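Local coordinates for cell wall surface anchor family protein (Streptococcus agalactiae serogroup V, PDB 3TW0), which is the adhesive tip pilin GBS104, which probably attaches the bacterial pilus to host targets, this chain being the part that holds its metal-binding von Willebrand factor A domain, at residues A[31-36]-A[171-176]; A[40-45]-A[124-129]; A[340-345]-A[350-355]; A[25-30]-A[328-333]; A[56-61]-A[118-123]. The protein carries 2 engineered substitutions. All blocks are in the same frame, centred on the assembly; numbering follows the deposited sequence.

Interaction 1: A[31-36]-A[171-176]; sequences SQRALK and VTDGVP
Asp-173 sets its OD2 over one face of the Arg-33 guanidinium, toward the rim, the two flat groups being steeply inclined and the side chains crossing at about a right angle. The arginine leaves the first turn of helix 33-48 with CB directed toward 171-176. CG lies beside the backbone N (chi1 -81°), and the chain runs straight on from there to NE. CD, the first atom to arrive, is 3.8 Å from Asp-173 OD2. NE follows, 3.7 Å from Asp-173 CB, and CZ sits 3.8 Å from OD2. At the tip NH1 comes within 3.6 Å of Asp-173 OD2, but this oxygen stands well above the guanidinium plane, so the salt bridge is long and purely electrostatic. The directed bonds go to other atoms: NH2 donates to Gly-326 O and NH1 to Ser-22 O. Arginine suits the place because its several N-H groups can serve loop carbonyls while an acid oxygen lies over its face. This is the metal ion-dependent adhesion site of the vWA fold, at the end of strand 165-172. Ser-20 and Ser-22 of its DxSxS sequence, together with Thr-143, hold the magnesium, while the side chain of Asp-173 comes within about 4 Å of the ion at the nearest atoms and accepts from Ser-22 OG. Just before it, Thr-172 OG1 accepts from Gly-174 N at 3.0 Å, an ST turn.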
# COMPACT_ATOMS: atom_id res chain seq x y z
N SER A 31 -19.63 6.64 -1.51
CA SER A 31 -19.59 5.83 -0.30
C SER A 31 -18.99 6.59 0.89
O SER A 31 -19.04 6.09 2.01
CB SER A 31 -18.80 4.55 -0.57
OG SER A 31 -19.62 3.55 -1.14
N GLN A 32 -18.44 7.78 0.63
CA GLN A 32 -17.83 8.68 1.64
C GLN A 32 -16.79 7.98 2.50
O GLN A 32 -16.76 8.12 3.73
CB GLN A 32 -18.89 9.38 2.48
CG GLN A 32 -19.83 10.28 1.68
CD GLN A 32 -20.93 10.92 2.54
OE1 GLN A 32 -21.07 12.14 2.57
NE2 GLN A 32 -21.70 10.10 3.24
N ARG A 33 -15.91 7.24 1.83
CA ARG A 33 -14.91 6.44 2.50
C ARG A 33 -14.06 7.26 3.48
O ARG A 33 -14.01 6.93 4.66
CB ARG A 33 -14.05 5.71 1.48
CG ARG A 33 -14.70 4.45 0.94
CD ARG A 33 -13.81 3.82 -0.04
NE ARG A 33 -14.36 2.58 -0.56
CZ ARG A 33 -14.19 2.14 -1.79
NH1 ARG A 33 -13.48 2.84 -2.66
NH2 ARG A 33 -14.75 0.97 -2.16
N ALA A 34 -13.45 8.34 3.01
CA ALA A 34 -12.52 9.09 3.86
C ALA A 34 -13.20 9.80 5.02
O ALA A 34 -12.66 9.82 6.13
CB ALA A 34 -11.74 10.07 3.06
N LEU A 35 -14.35 10.39 4.75
CA LEU A 35 -15.11 11.08 5.80
C LEU A 35 -15.43 10.07 6.90
O LEU A 35 -15.21 10.34 8.09
CB LEU A 35 -16.40 11.71 5.25
CG LEU A 35 -17.52 12.21 6.21
CD1 LEU A 35 -17.09 13.33 7.13
CD2 LEU A 35 -18.77 12.62 5.44
N LYS A 36 -15.92 8.90 6.50
CA LYS A 36 -16.36 7.87 7.44
C LYS A 36 -15.19 7.26 8.20
O LYS A 36 -15.28 6.99 9.40
CB LYS A 36 -17.23 6.83 6.73
CG LYS A 36 -18.63 7.40 6.29
CD LYS A 36 -19.50 6.44 5.44
CE LYS A 36 -19.03 4.98 5.56
NZ LYS A 36 -20.14 4.01 5.86
N VAL A 171 -7.90 1.28 9.66
CA VAL A 171 -9.12 1.67 8.96
C VAL A 171 -8.83 1.91 7.48
O VAL A 171 -8.02 2.79 7.11
CB VAL A 171 -9.71 2.97 9.56
CG1 VAL A 171 -11.07 3.22 8.96
CG2 VAL A 171 -9.78 2.86 11.09
N THR A 172 -9.52 1.15 6.63
CA THR A 172 -9.12 1.05 5.23
C THR A 172 -10.27 0.47 4.42
O THR A 172 -11.21 -0.09 4.98
CB THR A 172 -7.85 0.16 5.11
OG1 THR A 172 -7.49 -0.06 3.74
CG2 THR A 172 -8.05 -1.21 5.80
N ASP A 173 -10.21 0.59 3.10
CA ASP A 173 -11.16 -0.12 2.25
C ASP A 173 -10.64 -1.51 1.83
O ASP A 173 -11.31 -2.25 1.11
CB ASP A 173 -11.59 0.74 1.04
CG ASP A 173 -10.44 1.05 0.09
OD1 ASP A 173 -9.44 0.31 0.12
OD2 ASP A 173 -10.53 2.01 -0.68
N GLY A 174 -9.44 -1.85 2.31
CA GLY A 174 -8.90 -3.21 2.18
C GLY A 174 -8.27 -3.61 0.86
O GLY A 174 -8.16 -4.81 0.56
N VAL A 175 -7.83 -2.64 0.05
CA VAL A 175 -7.24 -3.00 -1.25
C VAL A 175 -5.85 -2.44 -1.44
O VAL A 175 -5.69 -1.31 -1.94
CB VAL A 175 -8.15 -2.60 -2.45
CG1 VAL A 175 -7.57 -3.13 -3.78
CG2 VAL A 175 -9.60 -3.10 -2.25
N PRO A 176 -4.82 -3.19 -1.02
CA PRO A 176 -3.46 -2.69 -1.19
C PRO A 176 -3.03 -2.80 -2.63
O PRO A 176 -3.37 -3.77 -3.32
CB PRO A 176 -2.63 -3.60 -0.29
CG PRO A 176 -3.35 -4.94 -0.37
CD PRO A 176 -4.82 -4.55 -0.40

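Interaction 2: A[40-45]-A[124-129]; sequences AVEKLI and IPKEAE
Val-41 and Glu-42, on helix 33-48 of the vWA domain, receive Ile-124 and Lys-126 from the loop that follows helix 114-122, so the contact fastens a connecting loop along a helix flanking the central sheet. The inner layer is apolar. Val-41 CG1 meets Ile-124 CD1 at 3.7 Å, the two side chains sliding past each other in opposite directions. The valine branch is carried there by a first torsion that sets CG1 trans to the backbone N (chi1 175°). The same Ile-124 CD1 also touches the aliphatic part of Glu-42, 3.8 Å from its CG. Isoleucine fits because its extended CG1 arm carries a methyl into the angle between the two helix residues. Farther out, Glu-42 stretches away from CG and presents its carboxylate across the end of Lys-126, whose chain bends at both its second and last torsions to meet it. Lys-126 NZ donates to Glu-42 OE2 at 2.9 Å, approaching on the syn side but 31° out of the carboxylate plane; a weaker bond of 3.3 Å runs from NZ to Glu-42 OE1. Behind Val-41 lie Val-15 and Val-171 of two sheet strands. The ammonium is thus shared unequally between the two carboxylate oxygens, the stronger bond going to OE2, at the partly exposed margin of the apolar contact.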
# COMPACT_ATOMS: atom_id res chain seq x y z
N ALA A 40 -14.56 7.48 12.26
CA ALA A 40 -14.31 6.28 13.04
C ALA A 40 -13.06 6.47 13.89
O ALA A 40 -13.07 6.16 15.08
CB ALA A 40 -14.15 5.09 12.10
N VAL A 41 -11.99 6.97 13.27
CA VAL A 41 -10.76 7.32 14.02
C VAL A 41 -11.02 8.30 15.18
O VAL A 41 -10.64 8.04 16.32
CB VAL A 41 -9.64 7.86 13.10
CG1 VAL A 41 -8.41 8.32 13.92
CG2 VAL A 41 -9.25 6.83 12.07
N GLU A 42 -11.70 9.42 14.90
CA GLU A 42 -12.11 10.34 15.98
C GLU A 42 -12.76 9.60 17.15
O GLU A 42 -12.46 9.88 18.32
CB GLU A 42 -13.09 11.37 15.44
CG GLU A 42 -12.42 12.61 14.88
CD GLU A 42 -13.35 13.49 14.06
OE1 GLU A 42 -14.52 13.13 13.81
OE2 GLU A 42 -12.89 14.57 13.63
N LYS A 43 -13.66 8.67 16.83
CA LYS A 43 -14.41 7.93 17.87
C LYS A 43 -13.48 7.00 18.62
O LYS A 43 -13.59 6.83 19.83
CB LYS A 43 -15.56 7.12 17.26
CG LYS A 43 -16.96 7.73 17.43
CD LYS A 43 -17.55 8.28 16.11
CE LYS A 43 -17.98 7.17 15.13
NZ LYS A 43 -18.64 6.02 15.81
N LEU A 44 -12.53 6.40 17.90
CA LEU A 44 -11.61 5.49 18.56
C LEU A 44 -10.67 6.24 19.52
O LEU A 44 -10.52 5.87 20.69
CB LEU A 44 -10.87 4.63 17.55
CG LEU A 44 -9.92 3.67 18.25
CD1 LEU A 44 -10.63 2.44 18.84
CD2 LEU A 44 -8.92 3.26 17.29
N ILE A 45 -10.09 7.33 19.03
CA ILE A 45 -9.24 8.16 19.86
C ILE A 45 -9.98 8.58 21.14
O ILE A 45 -9.44 8.39 22.23
CB ILE A 45 -8.72 9.42 19.09
CG1 ILE A 45 -7.88 9.04 17.84
CG2 ILE A 45 -7.91 10.32 20.02
CD1 ILE A 45 -6.53 8.33 18.11
N ILE A 124 -6.39 14.53 11.51
CA ILE A 124 -7.20 13.49 10.89
C ILE A 124 -7.86 14.05 9.61
O ILE A 124 -8.74 14.89 9.69
CB ILE A 124 -8.29 12.98 11.87
CG1 ILE A 124 -7.69 12.21 13.05
CG2 ILE A 124 -9.32 12.09 11.18
CD1 ILE A 124 -8.69 12.01 14.18
N PRO A 125 -7.43 13.60 8.42
CA PRO A 125 -8.15 14.04 7.21
C PRO A 125 -9.56 13.42 7.10
O PRO A 125 -9.83 12.33 7.65
CB PRO A 125 -7.27 13.50 6.09
CG PRO A 125 -6.71 12.21 6.67
CD PRO A 125 -6.38 12.60 8.10
N LYS A 126 -10.44 14.12 6.38
CA LYS A 126 -11.82 13.69 6.15
C LYS A 126 -12.04 13.56 4.65
O LYS A 126 -13.15 13.33 4.18
CB LYS A 126 -12.80 14.73 6.74
CG LYS A 126 -12.65 14.96 8.27
CD LYS A 126 -13.26 13.80 9.05
CE LYS A 126 -13.19 14.01 10.57
NZ LYS A 126 -14.22 14.98 11.04
N GLU A 127 -10.96 13.71 3.88
CA GLU A 127 -11.05 13.59 2.43
C GLU A 127 -9.71 13.07 1.94
O GLU A 127 -8.70 13.23 2.62
CB GLU A 127 -11.42 14.97 1.80
CG GLU A 127 -11.66 14.96 0.26
CD GLU A 127 -12.78 14.01 -0.16
OE1 GLU A 127 -13.96 14.42 -0.20
OE2 GLU A 127 -12.48 12.83 -0.46
N ALA A 128 -9.73 12.43 0.76
CA ALA A 128 -8.54 11.97 0.03
C ALA A 128 -8.38 12.72 -1.32
O ALA A 128 -9.30 13.44 -1.73
CB ALA A 128 -8.62 10.46 -0.19
N GLU A 129 -7.24 12.57 -2.01
CA GLU A 129 -6.98 13.33 -3.26
C GLU A 129 -7.91 12.96 -4.42
O GLU A 129 -8.41 11.84 -4.50
CB GLU A 129 -5.54 13.21 -3.76
CG GLU A 129 -4.41 13.62 -2.81
CD GLU A 129 -4.49 15.03 -2.27
OE1 GLU A 129 -5.16 15.92 -2.87
OE2 GLU A 129 -3.87 15.25 -1.21

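Interaction 3: A[340-345]-A[350-355]; sequences KFMQSI and ENYCNV. Engineered in segment 350-355: Cys-353 (natural residue Thr).
Gln-343 and Tyr-352 bring the two backbones together, their CA atoms 5.2 Å apart, where the last turn of helix 335-344 passes the start of strand 352-354. The chain leaves the helix at Ile-345, and a brief 3-10 segment at 350-351 leads into the strand. These are the second and third elements of a beta-alpha-beta unit that starts with strand 319-324, to which strand 352-354 is hydrogen-bonded in parallel. Tyr-352 carries most of the contact. With CG trans to the backbone N (chi1 168°), its ring is held against the helix between Met-342 and Gln-343. Met-342 reaches the ring along one side: its CB is 3.7 Å from Tyr-352 CD1, and a bend at the last torsion (chi3 82°) brings CE to 3.4 Å from Tyr-352 CE1, at the ring edge and near its plane. The sulfur makes an oblique Met-aromatic contact, Met-342 SD lying 4.6 Å from the centroid of the Tyr-352 ring and 57° off its normal. Gln-343 packs with its methylene, CG being 3.6 Å from Tyr-352 CB, and its amide stands almost perpendicular to the ring. The next residue, Cys-353, is an engineered substitution; its CB points away from the helix, and its sulfur forms a disulfide with Cys-360. Across the helix-strand interface no hydrogen bond forms. Cohesion therefore comes from dispersion and the polarisable sulfur beside the ring, for which flexible methionine and broad tyrosine are well matched, while the aliphatic part of glutamine can pack here and still carry a polar end at the partly exposed margin.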
# COMPACT_ATOMS: atom_id res chain seq x y z
N LYS A 340 -11.13 -10.90 2.78
CA LYS A 340 -10.18 -11.93 3.10
C LYS A 340 -8.84 -11.27 3.42
O LYS A 340 -8.22 -11.59 4.41
CB LYS A 340 -10.06 -12.92 1.93
CG LYS A 340 -11.21 -13.95 1.85
CD LYS A 340 -11.00 -14.86 0.64
CE LYS A 340 -12.06 -15.97 0.58
NZ LYS A 340 -11.81 -16.87 -0.61
N PHE A 341 -8.41 -10.33 2.57
CA PHE A 341 -7.16 -9.62 2.85
C PHE A 341 -7.18 -8.92 4.21
O PHE A 341 -6.24 -9.08 5.01
CB PHE A 341 -6.78 -8.62 1.76
CG PHE A 341 -5.62 -7.76 2.17
CD1 PHE A 341 -4.35 -8.31 2.31
CD2 PHE A 341 -5.82 -6.44 2.53
CE1 PHE A 341 -3.27 -7.51 2.74
CE2 PHE A 341 -4.77 -5.64 2.95
CZ PHE A 341 -3.50 -6.16 3.06
N MET A 342 -8.25 -8.20 4.51
CA MET A 342 -8.34 -7.51 5.77
C MET A 342 -8.33 -8.44 6.96
O MET A 342 -7.68 -8.16 7.96
CB MET A 342 -9.54 -6.56 5.81
CG MET A 342 -9.32 -5.27 4.99
SD MET A 342 -10.77 -4.18 4.96
CE MET A 342 -10.54 -3.35 6.51
N GLN A 343 -9.03 -9.57 6.81
CA GLN A 343 -9.08 -10.63 7.82
C GLN A 343 -7.70 -11.21 7.98
O GLN A 343 -7.26 -11.44 9.10
CB GLN A 343 -10.06 -11.74 7.40
CG GLN A 343 -11.53 -11.38 7.61
CD GLN A 343 -12.51 -12.29 6.85
OE1 GLN A 343 -12.15 -12.96 5.88
NE2 GLN A 343 -13.76 -12.29 7.30
N SER A 344 -7.01 -11.41 6.84
CA SER A 344 -5.63 -11.94 6.81
C SER A 344 -4.62 -11.11 7.63
O SER A 344 -3.65 -11.68 8.15
CB SER A 344 -5.11 -12.11 5.38
OG SER A 344 -4.53 -10.89 4.88
N ILE A 345 -4.86 -9.80 7.75
CA ILE A 345 -3.96 -8.90 8.49
C ILE A 345 -4.59 -8.32 9.77
O ILE A 345 -4.31 -7.18 10.18
CB ILE A 345 -3.38 -7.79 7.58
CG1 ILE A 345 -4.47 -6.81 7.11
CG2 ILE A 345 -2.58 -8.47 6.40
CD1 ILE A 345 -3.93 -5.46 6.46
N GLU A 350 -12.63 -12.55 13.52
CA GLU A 350 -13.62 -11.63 14.06
C GLU A 350 -13.05 -10.25 14.45
O GLU A 350 -13.78 -9.38 14.99
CB GLU A 350 -14.34 -12.27 15.26
CG GLU A 350 -13.51 -12.32 16.54
CD GLU A 350 -12.72 -13.62 16.70
OE1 GLU A 350 -12.61 -14.40 15.73
OE2 GLU A 350 -12.21 -13.85 17.82
N ASN A 351 -11.75 -10.05 14.21
CA ASN A 351 -11.16 -8.74 14.45
C ASN A 351 -11.12 -7.91 13.17
O ASN A 351 -10.63 -6.79 13.19
CB ASN A 351 -9.80 -8.84 15.13
CG ASN A 351 -9.91 -9.37 16.55
OD1 ASN A 351 -10.76 -8.94 17.34
ND2 ASN A 351 -9.03 -10.29 16.89
N TYR A 352 -11.60 -8.49 12.08
CA TYR A 352 -12.08 -7.70 10.97
C TYR A 352 -13.58 -7.37 11.16
O TYR A 352 -14.39 -8.27 11.30
CB TYR A 352 -11.89 -8.40 9.60
CG TYR A 352 -12.68 -7.63 8.55
CD1 TYR A 352 -12.31 -6.33 8.22
CD2 TYR A 352 -13.85 -8.16 7.97
CE1 TYR A 352 -13.04 -5.57 7.30
CE2 TYR A 352 -14.60 -7.38 7.01
CZ TYR A 352 -14.17 -6.08 6.71
OH TYR A 352 -14.84 -5.27 5.82
N CYS A 353 -13.95 -6.09 11.15
CA CYS A 353 -15.35 -5.69 11.22
C CYS A 353 -15.61 -4.69 10.11
O CYS A 353 -14.78 -3.80 9.87
CB CYS A 353 -15.67 -5.03 12.58
SG CYS A 353 -15.21 -5.98 14.07
N ASN A 354 -16.75 -4.82 9.44
CA ASN A 354 -17.24 -3.69 8.65
C ASN A 354 -17.53 -2.58 9.64
O ASN A 354 -17.89 -2.84 10.80
CB ASN A 354 -18.49 -4.01 7.84
CG ASN A 354 -18.70 -3.03 6.69
OD1 ASN A 354 -19.13 -1.85 6.89
ND2 ASN A 354 -18.38 -3.48 5.47
N VAL A 355 -17.32 -1.35 9.20
CA VAL A 355 -17.62 -0.19 10.02
C VAL A 355 -19.11 -0.16 10.37
O VAL A 355 -19.50 0.25 11.47
CB VAL A 355 -17.15 1.13 9.33
CG1 VAL A 355 -18.01 1.44 8.09
CG2 VAL A 355 -17.15 2.30 10.34

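Interaction 4: A[25-30]-A[328-333]; sequences NERANN and NGDPGA
Ala-28 and Asn-328 mark the closest approach of the two backbones, 7.6 Å between CA atoms, where a short turn with left-handed backbone angles at 28-30 faces the loop that leads from strand 319-324 to helix 335-344. The main bond comes from Arg-27, whose chain bends at its second torsion (chi2 -73°) and crosses Asp-330 at about a right angle. Arg-27 NH1 donates to Asp-330 OD2 at 3.0 Å, meeting it on the syn side. The bond is clearly bent, with an N-H...O angle of 135°. The oxygen is tilted from the guanidinium plane, and NH1 lies out of the carboxylate plane. Aspartate suits the spot because its short chain, with CG trans to the backbone N, still reaches the arginine from a tightly curved loop. That loop is shaped from within: Asn-328 OD1 accepts from Asp-330 N at 2.9 Å, an Asx turn, and the peptide bond before Pro-331 is cis. Gly-329 has a positive phi, at which a CB would run into the backbone. Asn-328 also turns its ND2 to the methyl of Ala-28, 3.5 Å from CB, a small residue that allows the close pass. The pairing spans nearly 300 residues of sequence at the protein surface. The side chain of Arg-27 comes within about 7 Å of the bound magnesium at the nearest atoms, so the bridge lies near the metal site, with the start of helix 33-48 beside it: Arg-33 packs on both Arg-27 and Ala-28 and gives Asn-328 OD1 a weak hydrogen bond.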
# COMPACT_ATOMS: atom_id res chain seq x y z
N ASN A 25 -14.08 10.62 -1.20
CA ASN A 25 -15.50 10.51 -0.81
C ASN A 25 -16.50 10.22 -1.96
O ASN A 25 -17.54 9.60 -1.75
CB ASN A 25 -15.95 11.73 0.03
CG ASN A 25 -15.31 11.76 1.42
OD1 ASN A 25 -15.26 10.75 2.12
ND2 ASN A 25 -14.81 12.94 1.81
N GLU A 26 -16.14 10.65 -3.17
CA GLU A 26 -16.92 10.35 -4.39
C GLU A 26 -16.92 8.87 -4.81
O GLU A 26 -17.93 8.39 -5.36
CB GLU A 26 -16.43 11.21 -5.56
CG GLU A 26 -16.70 12.70 -5.39
CD GLU A 26 -16.42 13.50 -6.65
OE1 GLU A 26 -17.02 14.58 -6.82
OE2 GLU A 26 -15.61 13.05 -7.47
N ARG A 27 -15.81 8.16 -4.55
CA ARG A 27 -15.63 6.75 -5.00
C ARG A 27 -16.74 5.82 -4.54
O ARG A 27 -17.39 6.08 -3.52
CB ARG A 27 -14.29 6.16 -4.52
CG ARG A 27 -13.02 6.84 -5.04
CD ARG A 27 -12.78 6.52 -6.53
NE ARG A 27 -11.53 7.10 -7.02
CZ ARG A 27 -10.41 6.42 -7.22
NH1 ARG A 27 -10.34 5.11 -6.99
NH2 ARG A 27 -9.34 7.06 -7.68
N ALA A 28 -16.88 4.71 -5.28
CA ALA A 28 -17.93 3.72 -5.03
C ALA A 28 -19.28 4.39 -4.84
O ALA A 28 -19.94 4.16 -3.82
CB ALA A 28 -17.59 2.84 -3.82
N ASN A 29 -19.66 5.24 -5.80
CA ASN A 29 -20.98 5.87 -5.81
C ASN A 29 -21.25 6.66 -4.49
O ASN A 29 -22.22 6.41 -3.76
CB ASN A 29 -22.03 4.78 -6.12
CG ASN A 29 -23.45 5.23 -5.87
OD1 ASN A 29 -23.99 6.07 -6.59
ND2 ASN A 29 -24.07 4.64 -4.85
N ASN A 30 -20.33 7.59 -4.20
CA ASN A 30 -20.35 8.41 -2.98
C ASN A 30 -20.47 7.67 -1.66
O ASN A 30 -21.27 8.03 -0.79
CB ASN A 30 -21.39 9.50 -3.11
CG ASN A 30 -21.25 10.26 -4.38
OD1 ASN A 30 -20.36 11.10 -4.51
ND2 ASN A 30 -22.10 9.95 -5.35
N ASN A 328 -15.49 -2.71 -1.68
CA ASN A 328 -15.86 -3.31 -2.98
C ASN A 328 -14.70 -3.83 -3.82
O ASN A 328 -14.93 -4.36 -4.89
CB ASN A 328 -16.74 -2.34 -3.82
CG ASN A 328 -15.92 -1.21 -4.45
OD1 ASN A 328 -14.70 -1.16 -4.33
ND2 ASN A 328 -16.61 -0.27 -5.11
N GLY A 329 -13.45 -3.65 -3.37
CA GLY A 329 -12.29 -4.12 -4.15
C GLY A 329 -11.64 -3.16 -5.15
O GLY A 329 -10.74 -3.58 -5.90
N ASP A 330 -12.02 -1.88 -5.14
CA ASP A 330 -11.41 -0.89 -6.05
C ASP A 330 -9.97 -0.53 -5.63
O ASP A 330 -9.74 -0.19 -4.47
CB ASP A 330 -12.30 0.37 -6.14
CG ASP A 330 -11.81 1.41 -7.19
OD1 ASP A 330 -11.29 1.05 -8.28
OD2 ASP A 330 -11.98 2.63 -6.93
N PRO A 331 -8.99 -0.63 -6.56
CA PRO A 331 -9.06 -1.23 -7.93
C PRO A 331 -8.52 -2.68 -8.04
O PRO A 331 -7.51 -3.02 -7.42
CB PRO A 331 -8.12 -0.31 -8.72
CG PRO A 331 -7.01 -0.03 -7.70
CD PRO A 331 -7.69 0.04 -6.34
N GLY A 332 -9.21 -3.51 -8.85
CA GLY A 332 -8.68 -4.80 -9.32
C GLY A 332 -8.87 -6.01 -8.42
O GLY A 332 -8.45 -7.12 -8.76
N ALA A 333 -9.52 -5.81 -7.28
CA ALA A 333 -9.88 -6.91 -6.42
C ALA A 333 -11.40 -7.06 -6.42
O ALA A 333 -12.13 -6.17 -6.81
CB ALA A 333 -9.34 -6.70 -5.01

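Interaction 5: A[56-61]-A[118-123]; sequences VALVTY and NILKSR
Leu-120 of helix 114-122 packs against Val-56 and Leu-58 on strand 55-61. Its CG stands trans to the backbone N, and its second torsion (chi2 157°), away from the common leucine values, places CD1; the two methyls divide the work. CD1 goes to the start of the strand, 3.7 Å from Val-56 CG2 and 3.8 Å from the backbone CA of Ala-57. CG and CD2 are left to Leu-58: Leu-120 CG is 3.8 Å from Leu-58 CB, and the CD2 methyls of the two leucines are 4.0 Å apart. Val-56 offers CG2 from between its backbone N and carbonyl carbon, the crowded position, while Leu-58, by contrast, takes a familiar leucine shape, CG trans to N with chi2 69°. Both strand residues point at the helix, and Ala-57, whose CB is directed away, exposes enough main chain for a methyl to settle on its CA. This is the helix-on-sheet packing of the vWA alpha/beta fold, the axes of segments 56-61 and 118-122 9.1 Å apart at closest and inclined by 22°, close to parallel as is usual for such layers. Ile-45 of helix 33-48 joins the same apolar layer, touching Val-56 and Leu-120. Beta-branched valine suits an extended strand, and leucine on the helix offers two methyls that can reach neighbouring strand positions. Arg-123 starts toward the strand at CB but then leads its guanidinium elsewhere, to Ser-106 O, with Ile-119 CG2 lying over one face.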
# COMPACT_ATOMS: atom_id res chain seq x y z
N VAL A 56 -2.09 7.04 22.47
CA VAL A 56 -2.47 6.94 21.06
C VAL A 56 -1.40 7.51 20.15
O VAL A 56 -0.65 8.42 20.53
CB VAL A 56 -3.79 7.70 20.75
CG1 VAL A 56 -4.97 6.99 21.38
CG2 VAL A 56 -3.70 9.17 21.22
N ALA A 57 -1.34 6.96 18.94
CA ALA A 57 -0.57 7.54 17.86
C ALA A 57 -1.34 7.31 16.56
O ALA A 57 -2.24 6.46 16.50
CB ALA A 57 0.87 6.94 17.81
N LEU A 58 -0.99 8.06 15.52
CA LEU A 58 -1.71 8.00 14.28
C LEU A 58 -0.76 7.96 13.11
O LEU A 58 0.10 8.86 12.94
CB LEU A 58 -2.65 9.21 14.14
CG LEU A 58 -3.29 9.51 12.80
CD1 LEU A 58 -4.31 8.48 12.43
CD2 LEU A 58 -3.93 10.95 12.82
N VAL A 59 -0.96 6.94 12.29
CA VAL A 59 -0.20 6.77 11.07
C VAL A 59 -1.18 6.80 9.90
O VAL A 59 -1.92 5.83 9.64
CB VAL A 59 0.60 5.44 11.06
CG1 VAL A 59 1.38 5.28 9.70
CG2 VAL A 59 1.55 5.35 12.24
N THR A 60 -1.20 7.94 9.20
CA THR A 60 -2.00 8.07 7.99
C THR A 60 -1.12 7.80 6.78
O THR A 60 0.02 8.26 6.71
CB THR A 60 -2.67 9.45 7.90
OG1 THR A 60 -3.49 9.68 9.06
CG2 THR A 60 -3.54 9.51 6.67
N TYR A 61 -1.63 7.03 5.82
CA TYR A 61 -0.78 6.54 4.74
C TYR A 61 -1.50 6.46 3.44
O TYR A 61 -2.73 6.37 3.38
CB TYR A 61 -0.23 5.14 5.05
CG TYR A 61 -1.23 4.00 4.94
CD1 TYR A 61 -1.34 3.27 3.75
CD2 TYR A 61 -2.01 3.59 6.05
CE1 TYR A 61 -2.24 2.21 3.65
CE2 TYR A 61 -2.89 2.49 5.95
CZ TYR A 61 -3.01 1.82 4.74
OH TYR A 61 -3.88 0.73 4.57
N ASN A 118 -5.17 16.41 21.04
CA ASN A 118 -5.81 17.44 20.22
C ASN A 118 -5.08 17.70 18.90
O ASN A 118 -5.72 17.95 17.88
CB ASN A 118 -5.86 18.77 20.96
CG ASN A 118 -6.91 18.83 22.07
OD1 ASN A 118 -7.84 18.02 22.12
ND2 ASN A 118 -6.76 19.80 22.96
N ILE A 119 -3.76 17.72 18.93
CA ILE A 119 -2.98 17.87 17.69
C ILE A 119 -3.25 16.68 16.77
O ILE A 119 -3.54 16.87 15.58
CB ILE A 119 -1.47 17.95 17.95
CG1 ILE A 119 -1.14 19.20 18.74
CG2 ILE A 119 -0.72 17.98 16.65
CD1 ILE A 119 0.18 19.11 19.45
N LEU A 120 -3.15 15.47 17.32
CA LEU A 120 -3.47 14.24 16.56
C LEU A 120 -4.82 14.34 15.86
O LEU A 120 -4.92 14.22 14.63
CB LEU A 120 -3.38 13.02 17.49
CG LEU A 120 -3.50 11.61 16.93
CD1 LEU A 120 -2.83 10.63 17.89
CD2 LEU A 120 -4.95 11.28 16.69
N LYS A 121 -5.87 14.65 16.63
CA LYS A 121 -7.21 14.71 16.08
C LYS A 121 -7.38 15.82 15.02
O LYS A 121 -8.14 15.64 14.08
CB LYS A 121 -8.25 14.87 17.20
CG LYS A 121 -8.34 13.72 18.20
CD LYS A 121 -9.45 13.98 19.23
CE LYS A 121 -10.80 13.81 18.56
NZ LYS A 121 -12.00 14.27 19.37
N SER A 122 -6.66 16.95 15.17
CA SER A 122 -6.66 18.03 14.15
C SER A 122 -6.01 17.57 12.84
O SER A 122 -6.27 18.12 11.76
CB SER A 122 -5.95 19.28 14.68
OG SER A 122 -4.52 19.18 14.56
N ARG A 123 -5.16 16.56 12.92
CA ARG A 123 -4.48 16.06 11.73
C ARG A 123 -5.22 14.92 10.99
O ARG A 123 -4.76 14.45 9.94
CB ARG A 123 -3.09 15.61 12.12
CG ARG A 123 -2.17 16.77 12.42
CD ARG A 123 -0.78 16.27 12.61
NE ARG A 123 0.07 17.32 13.15
CZ ARG A 123 1.26 17.10 13.71
NH1 ARG A 123 1.74 15.89 13.83
NH2 ARG A 123 1.97 18.13 14.14

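Four of the contacts are nested along the chain: interaction 4 closes the widest loop and encloses interaction 1, which encloses interaction 2, which encloses interaction 5; interaction 3 follows them all. Helix 33-48 serves both 1 and 2, whose centres are about 10 Å apart. Interactions 1, 3 and 5 reach the same parallel sheet, 3 and 5 using its outermost strands with centres about 22 Å apart. Interactions 2 and 5 share an apolar layer, their centres about 9 Å apart. At the metal end, 1 and 4 touch, with centres again about 9 Å apart. Sequence-distant loops are thus gathered round the magnesium on a layered vWA framework, consistent with adhesion by the pilus tip.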